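Local coordinates for Cow rumen GH26 endo-mannanase (Metagenome, PDB 6UEH), which cleaves internal beta-1,4-mannosidic bonds of mannans, probably including galactomannan, as a GH26 endo-mannanase with an accessory domain, at residues D273-G278 with D283-A288; K290-Q295 with D346-E351. All blocks are in the same frame, centred on the assembly; numbering follows the deposited sequence.

Contact 1. Residues D273-G278 with D283-A288; sequences DCIKKG and DYWNEA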
loop_
_atom_site.group_PDB
_atom_site.type_symbol
_atom_site.label_atom_id
_atom_site.label_comp_id
_atom_site.label_asym_id
_atom_site.label_seq_id
_atom_site.Cartn_x
_atom_site.Cartn_y
_atom_site.Cartn_z
ATOM N N ASP A 273 -26.173 8.043 1.476
ATOM C CA ASP A 273 -27.184 8.340 2.485
ATOM C C ASP A 273 -26.876 7.737 3.852
ATOM O O ASP A 273 -27.534 8.076 4.837
ATOM C CB ASP A 273 -28.563 7.864 2.017
ATOM C CG ASP A 273 -29.182 8.795 0.996
ATOM O OD1 ASP A 273 -28.695 9.936 0.868
ATOM O OD2 ASP A 273 -30.158 8.393 0.327
ATOM N N CYS A 274 -25.878 6.861 3.928
ATOM C CA CYS A 274 -25.580 6.196 5.195
ATOM C C CYS A 274 -25.080 7.191 6.242
ATOM O O CYS A 274 -25.096 6.902 7.436
ATOM C CB CYS A 274 -24.556 5.072 5.000
ATOM S SG CYS A 274 -22.848 5.608 4.780
ATOM N N ILE A 275 -24.650 8.367 5.792
ATOM C CA ILE A 275 -24.212 9.412 6.711
ATOM C C ILE A 275 -25.192 10.584 6.729
ATOM O O ILE A 275 -24.858 11.679 7.187
ATOM C CB ILE A 275 -22.809 9.929 6.348
ATOM C CG1 ILE A 275 -22.786 10.450 4.911
ATOM C CG2 ILE A 275 -21.778 8.825 6.538
ATOM C CD1 ILE A 275 -21.451 11.029 4.489
ATOM N N LYS A 276 -26.401 10.349 6.230
ATOM C CA LYS A 276 -27.423 11.386 6.214
ATOM C C LYS A 276 -28.544 11.083 7.201
ATOM O O LYS A 276 -29.238 10.071 7.085
ATOM C CB LYS A 276 -27.991 11.560 4.804
ATOM C CG LYS A 276 -27.022 12.223 3.839
ATOM C CD LYS A 276 -27.679 12.520 2.502
ATOM C CE LYS A 276 -26.718 13.235 1.565
ATOM N NZ LYS A 276 -26.304 14.565 2.096
ATOM N N LYS A 277 -28.702 11.982 8.170
ATOM C CA LYS A 277 -29.730 11.887 9.204
ATOM C C LYS A 277 -31.132 11.672 8.638
ATOM O O LYS A 277 -31.549 12.364 7.711
ATOM C CB LYS A 277 -29.732 13.158 10.057
ATOM C CG LYS A 277 -30.700 13.108 11.220
ATOM C CD LYS A 277 -30.314 12.011 12.189
ATOM C CE LYS A 277 -31.201 12.027 13.427
ATOM N NZ LYS A 277 -30.869 10.877 14.298
ATOM N N GLY A 278 -31.863 10.717 9.203
ATOM C CA GLY A 278 -33.261 10.533 8.853
ATOM C C GLY A 278 -33.513 9.508 7.765
ATOM O O GLY A 278 -34.651 9.306 7.343
ATOM N N ASP A 283 -29.775 4.731 9.583
ATOM C CA ASP A 283 -30.233 3.937 10.716
ATOM C C ASP A 283 -29.566 2.563 10.733
ATOM O O ASP A 283 -29.151 2.084 11.791
ATOM C CB ASP A 283 -31.755 3.781 10.691
ATOM C CG ASP A 283 -32.483 5.046 11.114
ATOM O OD1 ASP A 283 -31.853 5.924 11.743
ATOM O OD2 ASP A 283 -33.692 5.153 10.827
ATOM N N TYR A 284 -29.462 1.929 9.566
ATOM C CA TYR A 284 -28.787 0.636 9.486
ATOM C C TYR A 284 -27.306 0.774 9.804
ATOM O O TYR A 284 -26.759 0.005 10.596
ATOM C CB TYR A 284 -28.943 -0.014 8.107
ATOM C CG TYR A 284 -28.112 -1.273 8.008
ATOM C CD1 TYR A 284 -28.517 -2.440 8.644
ATOM C CD2 TYR A 284 -26.903 -1.284 7.322
ATOM C CE1 TYR A 284 -27.756 -3.588 8.583
ATOM C CE2 TYR A 284 -26.132 -2.433 7.254
ATOM C CZ TYR A 284 -26.564 -3.580 7.887
ATOM O OH TYR A 284 -25.802 -4.726 7.828
ATOM N N TRP A 285 -26.666 1.749 9.163
ATOM C CA TRP A 285 -25.245 2.027 9.349
ATOM C C TRP A 285 -24.935 2.236 10.830
ATOM O O TRP A 285 -23.959 1.696 11.352
ATOM C CB TRP A 285 -24.851 3.251 8.503
ATOM C CG TRP A 285 -23.401 3.685 8.528
ATOM C CD1 TRP A 285 -22.940 4.960 8.692
ATOM C CD2 TRP A 285 -22.236 2.863 8.344
ATOM N NE1 TRP A 285 -21.569 4.985 8.636
ATOM C CE2 TRP A 285 -21.111 3.712 8.425
ATOM C CE3 TRP A 285 -22.034 1.495 8.128
ATOM C CZ2 TRP A 285 -19.806 3.237 8.301
ATOM C CZ3 TRP A 285 -20.736 1.027 8.005
ATOM C CH2 TRP A 285 -19.639 1.896 8.094
ATOM N N ASN A 286 -25.792 2.988 11.514
ATOM C CA ASN A 286 -25.620 3.224 12.944
ATOM C C ASN A 286 -25.765 1.955 13.780
ATOM O O ASN A 286 -25.041 1.771 14.758
ATOM C CB ASN A 286 -26.607 4.285 13.432
ATOM C CG ASN A 286 -26.178 5.690 13.057
ATOM O OD1 ASN A 286 -24.990 5.957 12.870
ATOM N ND2 ASN A 286 -27.142 6.596 12.945
ATOM N N GLU A 287 -26.698 1.085 13.399
ATOM C CA GLU A 287 -26.871 -0.189 14.094
ATOM C C GLU A 287 -25.641 -1.072 13.927
ATOM O O GLU A 287 -25.202 -1.723 14.875
ATOM C CB GLU A 287 -28.110 -0.930 13.585
ATOM C CG GLU A 287 -29.431 -0.337 14.032
ATOM C CD GLU A 287 -30.602 -1.255 13.728
ATOM O OE1 GLU A 287 -30.361 -2.456 13.479
ATOM O OE2 GLU A 287 -31.757 -0.780 13.737
ATOM N N ALA A 288 -25.087 -1.092 12.719
ATOM C CA ALA A 288 -23.885 -1.873 12.445
ATOM C C ALA A 288 -22.691 -1.331 13.228
ATOM O O ALA A 288 -21.893 -2.095 13.771
ATOM C CB ALA A 288 -23.586 -1.880 10.953
HETATM O O HOH W 1 -31.076 8.675 11.058
#

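Contact 2. Residues K290-Q295 with D346-E351; sequences KMLAEQ and DKLTNE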
loop_
_atom_site.group_PDB
_atom_site.type_symbol
_atom_site.label_atom_id
_atom_site.label_comp_id
_atom_site.label_asym_id
_atom_site.label_seq_id
_atom_site.Cartn_x
_atom_site.Cartn_y
_atom_site.Cartn_z
ATOM N N LYS A 290 -22.897 0.304 16.021
ATOM C CA LYS A 290 -23.192 -0.010 17.418
ATOM C C LYS A 290 -22.717 -1.412 17.787
ATOM O O LYS A 290 -22.095 -1.612 18.833
ATOM C CB LYS A 290 -24.694 0.121 17.692
ATOM C CG LYS A 290 -25.099 -0.177 19.137
ATOM C CD LYS A 290 -26.615 -0.198 19.306
ATOM C CE LYS A 290 -27.241 -1.326 18.494
ATOM N NZ LYS A 290 -28.713 -1.458 18.718
ATOM N N MET A 291 -23.011 -2.382 16.927
ATOM C CA MET A 291 -22.639 -3.768 17.192
ATOM C C MET A 291 -21.130 -3.956 17.102
ATOM O O MET A 291 -20.546 -4.739 17.856
ATOM C CB MET A 291 -23.357 -4.710 16.225
ATOM C CG MET A 291 -24.869 -4.668 16.368
ATOM S SD MET A 291 -25.709 -6.021 15.524
ATOM C CE MET A 291 -27.409 -5.658 15.945
ATOM N N LEU A 292 -20.501 -3.228 16.185
ATOM C CA LEU A 292 -19.047 -3.205 16.093
ATOM C C LEU A 292 -18.427 -2.606 17.352
ATOM O O LEU A 292 -17.508 -3.182 17.938
ATOM C CB LEU A 292 -18.594 -2.411 14.869
ATOM C CG LEU A 292 -17.092 -2.119 14.807
ATOM C CD1 LEU A 292 -16.306 -3.379 14.446
ATOM C CD2 LEU A 292 -16.797 -0.984 13.833
ATOM N N ALA A 293 -18.935 -1.445 17.760
ATOM C CA ALA A 293 -18.391 -0.725 18.910
ATOM C C ALA A 293 -18.498 -1.557 20.179
ATOM O O ALA A 293 -17.636 -1.482 21.058
ATOM C CB ALA A 293 -19.102 0.606 19.091
ATOM N N GLU A 294 -19.562 -2.350 20.263
ATOM C CA GLU A 294 -19.784 -3.224 21.405
ATOM C C GLU A 294 -18.619 -4.194 21.574
ATOM O O GLU A 294 -18.163 -4.444 22.686
ATOM C CB GLU A 294 -21.100 -3.989 21.240
ATOM C CG GLU A 294 -21.434 -4.925 22.388
ATOM C CD GLU A 294 -22.784 -5.604 22.217
ATOM O OE1 GLU A 294 -23.121 -6.476 23.045
ATOM O OE2 GLU A 294 -23.509 -5.267 21.256
ATOM N N GLN A 295 -18.133 -4.729 20.461
ATOM C CA GLN A 295 -17.009 -5.656 20.495
ATOM C C GLN A 295 -15.686 -4.936 20.753
ATOM O O GLN A 295 -14.840 -5.429 21.502
ATOM C CB GLN A 295 -16.940 -6.449 19.189
ATOM C CG GLN A 295 -18.164 -7.309 18.961
ATOM C CD GLN A 295 -18.474 -8.193 20.156
ATOM O OE1 GLN A 295 -17.586 -8.841 20.710
ATOM N NE2 GLN A 295 -19.739 -8.214 20.568
ATOM N N ASP A 346 -15.371 9.607 13.923
ATOM C CA ASP A 346 -15.988 10.474 14.921
ATOM C C ASP A 346 -16.954 9.705 15.815
ATOM O O ASP A 346 -16.997 9.928 17.023
ATOM C CB ASP A 346 -16.716 11.638 14.245
ATOM C CG ASP A 346 -15.762 12.620 13.588
ATOM O OD1 ASP A 346 -14.545 12.540 13.858
ATOM O OD2 ASP A 346 -16.233 13.479 12.812
ATOM N N LYS A 347 -17.729 8.803 15.219
ATOM C CA LYS A 347 -18.692 8.007 15.977
ATOM C C LYS A 347 -18.011 7.116 17.013
ATOM O O LYS A 347 -18.426 7.080 18.171
ATOM C CB LYS A 347 -19.542 7.150 15.038
ATOM C CG LYS A 347 -20.824 7.820 14.565
ATOM C CD LYS A 347 -21.783 8.050 15.723
ATOM C CE LYS A 347 -23.118 8.612 15.244
ATOM N NZ LYS A 347 -22.988 9.967 14.636
ATOM N N LEU A 348 -16.967 6.404 16.598
ATOM C CA LEU A 348 -16.282 5.471 17.491
ATOM C C LEU A 348 -15.506 6.183 18.597
ATOM O O LEU A 348 -15.527 5.749 19.750
ATOM C CB LEU A 348 -15.335 4.561 16.703
ATOM C CG LEU A 348 -15.967 3.513 15.778
ATOM C CD1 LEU A 348 -14.922 2.505 15.316
ATOM C CD2 LEU A 348 -17.133 2.805 16.460
ATOM N N THR A 349 -14.825 7.273 18.251
ATOM C CA THR A 349 -13.968 7.958 19.218
ATOM C C THR A 349 -14.751 8.875 20.153
ATOM O O THR A 349 -14.430 8.977 21.335
ATOM C CB THR A 349 -12.864 8.791 18.523
ATOM O OG1 THR A 349 -13.457 9.796 17.689
ATOM C CG2 THR A 349 -11.962 7.894 17.684
ATOM N N ASN A 350 -15.775 9.543 19.633
ATOM C CA ASN A 350 -16.525 10.497 20.441
ATOM C C ASN A 350 -17.743 9.881 21.122
ATOM O O ASN A 350 -17.849 9.899 22.347
ATOM C CB ASN A 350 -16.957 11.691 19.587
ATOM C CG ASN A 350 -15.778 12.506 19.091
ATOM O OD1 ASN A 350 -14.824 12.743 19.829
ATOM N ND2 ASN A 350 -15.837 12.935 17.836
ATOM N N GLU A 351 -18.658 9.336 20.328
ATOM C CA GLU A 351 -19.906 8.808 20.868
ATOM C C GLU A 351 -19.691 7.519 21.662
ATOM O O GLU A 351 -20.335 7.303 22.689
ATOM C CB GLU A 351 -20.914 8.575 19.740
ATOM C CG GLU A 351 -22.266 8.067 20.211
ATOM C CD GLU A 351 -23.387 8.431 19.256
ATOM O OE1 GLU A 351 -23.670 9.641 19.109
ATOM O OE2 GLU A 351 -23.981 7.512 18.653
#

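Contact 1. Residues D273-G278 with D283-A288
The carbonyl oxygen of C274 accepts a hydrogen bond from the side-chain amide of N282 and also rests against the indole of W285, with C274 O only 3.2 Å from W285 CD1. The cysteine side chain meets the same indole. The sulfur lies over a face of the pyrrole ring, C274 SG 4.1 Å from its centroid and displaced 15° from the perpendicular, toward CD1. With CG anti to the backbone N, chi1 of -178° swings the W285 indole to the loop side, and chi2 of -133° turns its CD1-NE1 side to C274; the two CB atoms of C274 and W285 pack at 4.0 Å. I275 adds a loose oblique contact, CG2 standing 4.4 Å from W285 NE1. At the other end of the loop a water bridges the segments, accepting from G278 N at 2.9 Å and donating to D283 OD1. Y343, W328 and W239 also meet the indole. Without the indole, for instance with an alanine here, the C274 sulfur would probably lose its aromatic partner and a gap would be likely to open between the loop and these three rings. The arrangement is a Cys sulfur-aromatic contact that folds the end of a beta-to-alpha loop onto the first turns of helix 280-301, on the catalytic-face side typical of such loops in a TIM barrel.

Contact 2. Residues K290-Q295 with D346-E351
L348 reaches across to L292 and A293 where two successive outer helices of the (beta/alpha)8 barrel, 280-301 and 334-351, lie side by side. The contact is small and wholly apolar, no hydrogen bond crosses it, and all three participants are buried. L348 does most of the work: chi1 of -70° sets its CG opposite its own carbonyl carbon, which swings the isobutyl group over to helix 280-301, where its two methyls divide the partners between them. CD1, the branch extended away from CA (chi2 -167°), goes to L292. That leucine takes a different first torsion, 170°, with CG anti to the backbone N, and it too uses its extended branch, CD2. The two methyls meet at their flanks, L292 CD2 to L348 CD1 at 4.2 Å. Beneath them both leucines rest on F308 of strand 306-309, so the helix pair shares an apolar seat on the barrel wall. I289 and L296 of helix 280-301 also touch L348, as do L357 and W359 of strand 357-362. The second methyl of L348 comes against the neighbouring small residue, with CD2 packed 4.0 Å from A293 CB.

How the contacts relate
Following the chain, contact 1 comes first: only four residues, three of them already helical, separate 273-278 from 283-288, so the end of the long loop after strand 261-262 settles on the helix it leads into. Helix 280-301 then runs on to supply 290-295 to contact 2, whose partner 346-351 arrives only after strand 306-309 and most of helix 334-351. The two closures are therefore in series, neither nested nor crossed. Contact 1 is a local closure, whereas contact 2 joins consecutive barrel helices. Their centres lie about 13 Å apart, and they touch where N286 OD1 approaches K347 CE at 4.0 Å. Helix 334-351 bears on both, since I340 and Y343 also touch the loop of contact 1.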